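Local coordinates for chloride intracellular channel Clic (Drosophila melanogaster, PDB 2YV7), which might insert into membranes and form chloride channels whose activity depends on pH, and may play a role in ethanol sensitivity, at residues Glu120-Ile125 with Cys172-Glu177. Sequence-based numbering, arbitrary orientation.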
loop_
_atom_site.group_PDB
_atom_site.type_symbol
_atom_site.label_atom_id
_atom_site.label_comp_id
_atom_site.label_asym_id
_atom_site.label_seq_id
_atom_site.Cartn_x
_atom_site.Cartn_y
_atom_site.Cartn_z
ATOM N N GLU A 120 -12.449 -6.542 -14.115
ATOM C CA GLU A 120 -13.507 -6.336 -13.156
ATOM C C GLU A 120 -12.961 -5.706 -11.853
ATOM O O GLU A 120 -13.481 -4.654 -11.344
ATOM C CB GLU A 120 -14.197 -7.682 -12.909
ATOM C CG GLU A 120 -15.462 -7.657 -12.078
ATOM C CD GLU A 120 -16.371 -8.869 -12.365
ATOM O OE1 GLU A 120 -16.944 -8.918 -13.484
ATOM O OE2 GLU A 120 -16.527 -9.742 -11.465
ATOM N N VAL A 121 -11.899 -6.332 -11.359
ATOM C CA VAL A 121 -11.240 -5.859 -10.164
ATOM C C VAL A 121 -10.547 -4.507 -10.405
ATOM O O VAL A 121 -10.651 -3.621 -9.559
ATOM C CB VAL A 121 -10.318 -6.908 -9.530
ATOM C CG1 VAL A 121 -9.598 -6.277 -8.322
ATOM C CG2 VAL A 121 -11.129 -8.139 -9.084
ATOM N N ALA A 122 -9.834 -4.344 -11.513
ATOM C CA ALA A 122 -9.230 -3.025 -11.819
ATOM C C ALA A 122 -10.283 -1.946 -11.745
ATOM O O ALA A 122 -10.090 -0.916 -11.112
ATOM C CB ALA A 122 -8.642 -3.013 -13.176
ATOM N N THR A 123 -11.427 -2.186 -12.373
ATOM C CA THR A 123 -12.431 -1.117 -12.446
ATOM C C THR A 123 -13.035 -0.891 -11.056
ATOM O O THR A 123 -13.366 0.243 -10.656
ATOM C CB THR A 123 -13.567 -1.550 -13.373
ATOM O OG1 THR A 123 -13.077 -1.659 -14.720
ATOM C CG2 THR A 123 -14.682 -0.463 -13.327
ATOM N N LEU A 124 -13.211 -1.999 -10.334
ATOM C CA LEU A 124 -13.743 -1.973 -8.969
ATOM C C LEU A 124 -12.993 -0.996 -8.062
ATOM O O LEU A 124 -13.590 -0.284 -7.283
ATOM C CB LEU A 124 -13.751 -3.370 -8.346
ATOM C CG LEU A 124 -14.190 -3.518 -6.878
ATOM C CD1 LEU A 124 -15.709 -3.379 -6.854
ATOM C CD2 LEU A 124 -13.764 -4.911 -6.393
ATOM N N ILE A 125 -11.658 -1.046 -8.087
ATOM C CA ILE A 125 -10.902 -0.243 -7.131
ATOM C C ILE A 125 -10.425 1.118 -7.664
ATOM O O ILE A 125 -9.899 1.932 -6.925
ATOM C CB ILE A 125 -9.735 -1.042 -6.559
ATOM C CG1 ILE A 125 -8.678 -1.373 -7.649
ATOM C CG2 ILE A 125 -10.263 -2.370 -5.924
ATOM C CD1 ILE A 125 -7.352 -2.077 -7.072
ATOM N N CYS A 172 -2.819 -10.880 -5.054
ATOM C CA CYS A 172 -2.351 -10.348 -6.327
ATOM C C CYS A 172 -2.034 -8.848 -6.264
ATOM O O CYS A 172 -2.178 -8.170 -5.203
ATOM C CB CYS A 172 -3.361 -10.620 -7.456
ATOM S SG CYS A 172 -4.838 -9.660 -7.243
ATOM N N CYS A 173 -1.620 -8.322 -7.400
ATOM C CA CYS A 173 -1.274 -6.909 -7.577
ATOM C C CYS A 173 -2.349 -5.946 -7.027
ATOM O O CYS A 173 -2.037 -4.842 -6.525
ATOM C CB CYS A 173 -0.955 -6.569 -9.047
ATOM S SG CYS A 173 -2.284 -6.999 -10.184
ATOM N N PHE A 174 -3.616 -6.319 -7.226
ATOM C CA PHE A 174 -4.722 -5.413 -6.878
ATOM C C PHE A 174 -4.853 -5.322 -5.372
ATOM O O PHE A 174 -5.237 -4.273 -4.855
ATOM C CB PHE A 174 -6.049 -5.906 -7.479
ATOM C CG PHE A 174 -6.030 -5.969 -9.022
ATOM C CD1 PHE A 174 -5.845 -4.807 -9.754
ATOM C CD2 PHE A 174 -6.236 -7.163 -9.689
ATOM C CE1 PHE A 174 -5.825 -4.840 -11.207
ATOM C CE2 PHE A 174 -6.194 -7.201 -11.093
ATOM C CZ PHE A 174 -6.022 -6.044 -11.829
ATOM N N ASP A 175 -4.547 -6.412 -4.669
ATOM C CA ASP A 175 -4.530 -6.394 -3.200
ATOM C C ASP A 175 -3.456 -5.426 -2.674
ATOM O O ASP A 175 -3.689 -4.627 -1.741
ATOM C CB ASP A 175 -4.330 -7.796 -2.674
ATOM C CG ASP A 175 -5.455 -8.687 -3.079
ATOM O OD1 ASP A 175 -6.633 -8.383 -2.659
ATOM O OD2 ASP A 175 -5.158 -9.589 -3.873
ATOM N N CYS A 176 -2.271 -5.465 -3.289
ATOM C CA CYS A 176 -1.199 -4.580 -2.855
ATOM C C CYS A 176 -1.508 -3.111 -3.173
ATOM O O CYS A 176 -0.963 -2.170 -2.538
ATOM C CB CYS A 176 0.136 -5.026 -3.530
ATOM S SG CYS A 176 0.503 -6.740 -3.162
ATOM N N GLU A 177 -2.425 -2.841 -4.130
ATOM C CA GLU A 177 -2.883 -1.461 -4.349
ATOM C C GLU A 177 -4.009 -1.125 -3.305
ATOM O O GLU A 177 -4.061 0.003 -2.817
ATOM C CB GLU A 177 -3.513 -1.316 -5.748
ATOM C CG GLU A 177 -3.856 0.121 -6.133
ATOM C CD GLU A 177 -4.439 0.239 -7.540
ATOM O OE1 GLU A 177 -3.924 -0.443 -8.498
ATOM O OE2 GLU A 177 -5.398 1.021 -7.680
HETATM O O HOH W 1 -7.205 1.975 -5.954
#
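The ring of Phe-174 lies against the turn formed by Val-121 and Ala-122, a compact example of two nearly parallel helical segments packed mainly around one aromatic side chain. The short helical segments run 9° apart with their axes 10.7 Å from each other, and Phe-174 spans that interval from the first turn of helix 173-193. Its CG is anti to the carbonyl carbon (chi1 -61°), which swings the ring back towards the start of its helix, where both faces are covered. Over the centre of one face sits Cys-173 SG, 3.9 Å above the plane; on the opposite face Ala-122 N lies nearer the rim. Val-121 reaches the root of the ring with CG1, the branch anti to its backbone N, 3.6 Å from Phe-174 CG, while Ala-122 CB packs 3.9 Å from Phe-174 CE1. One turn on, Ile-125 directs CD1 between Phe-174 and the extended chain of Glu-177, meeting Glu-177 OE2 at 3.7 Å. That carboxylate oxygen also accepts from a water at 2.7 Å, and the same water donates to Ile-125 O, linking the two segments at the Ile-125/Glu-177 end of the contact. At the start of the same helix as Phe-174, a capping box forms: Cys-172 N gives a nearly straight bond (174°) to the anti lone pair of Asp-175 OD2, and Cys-172, at the N-cap, accepts a weak capping bond through SG from Phe-174 N. Asp-175 OD1 has hydrogen bonds to Tyr-207 OH and Leu-166 N. Within this all-helical part of the GST fold, adhesion is therefore chiefly apolar, with no direct hydrogen bond between the segments and polar bridging left to water.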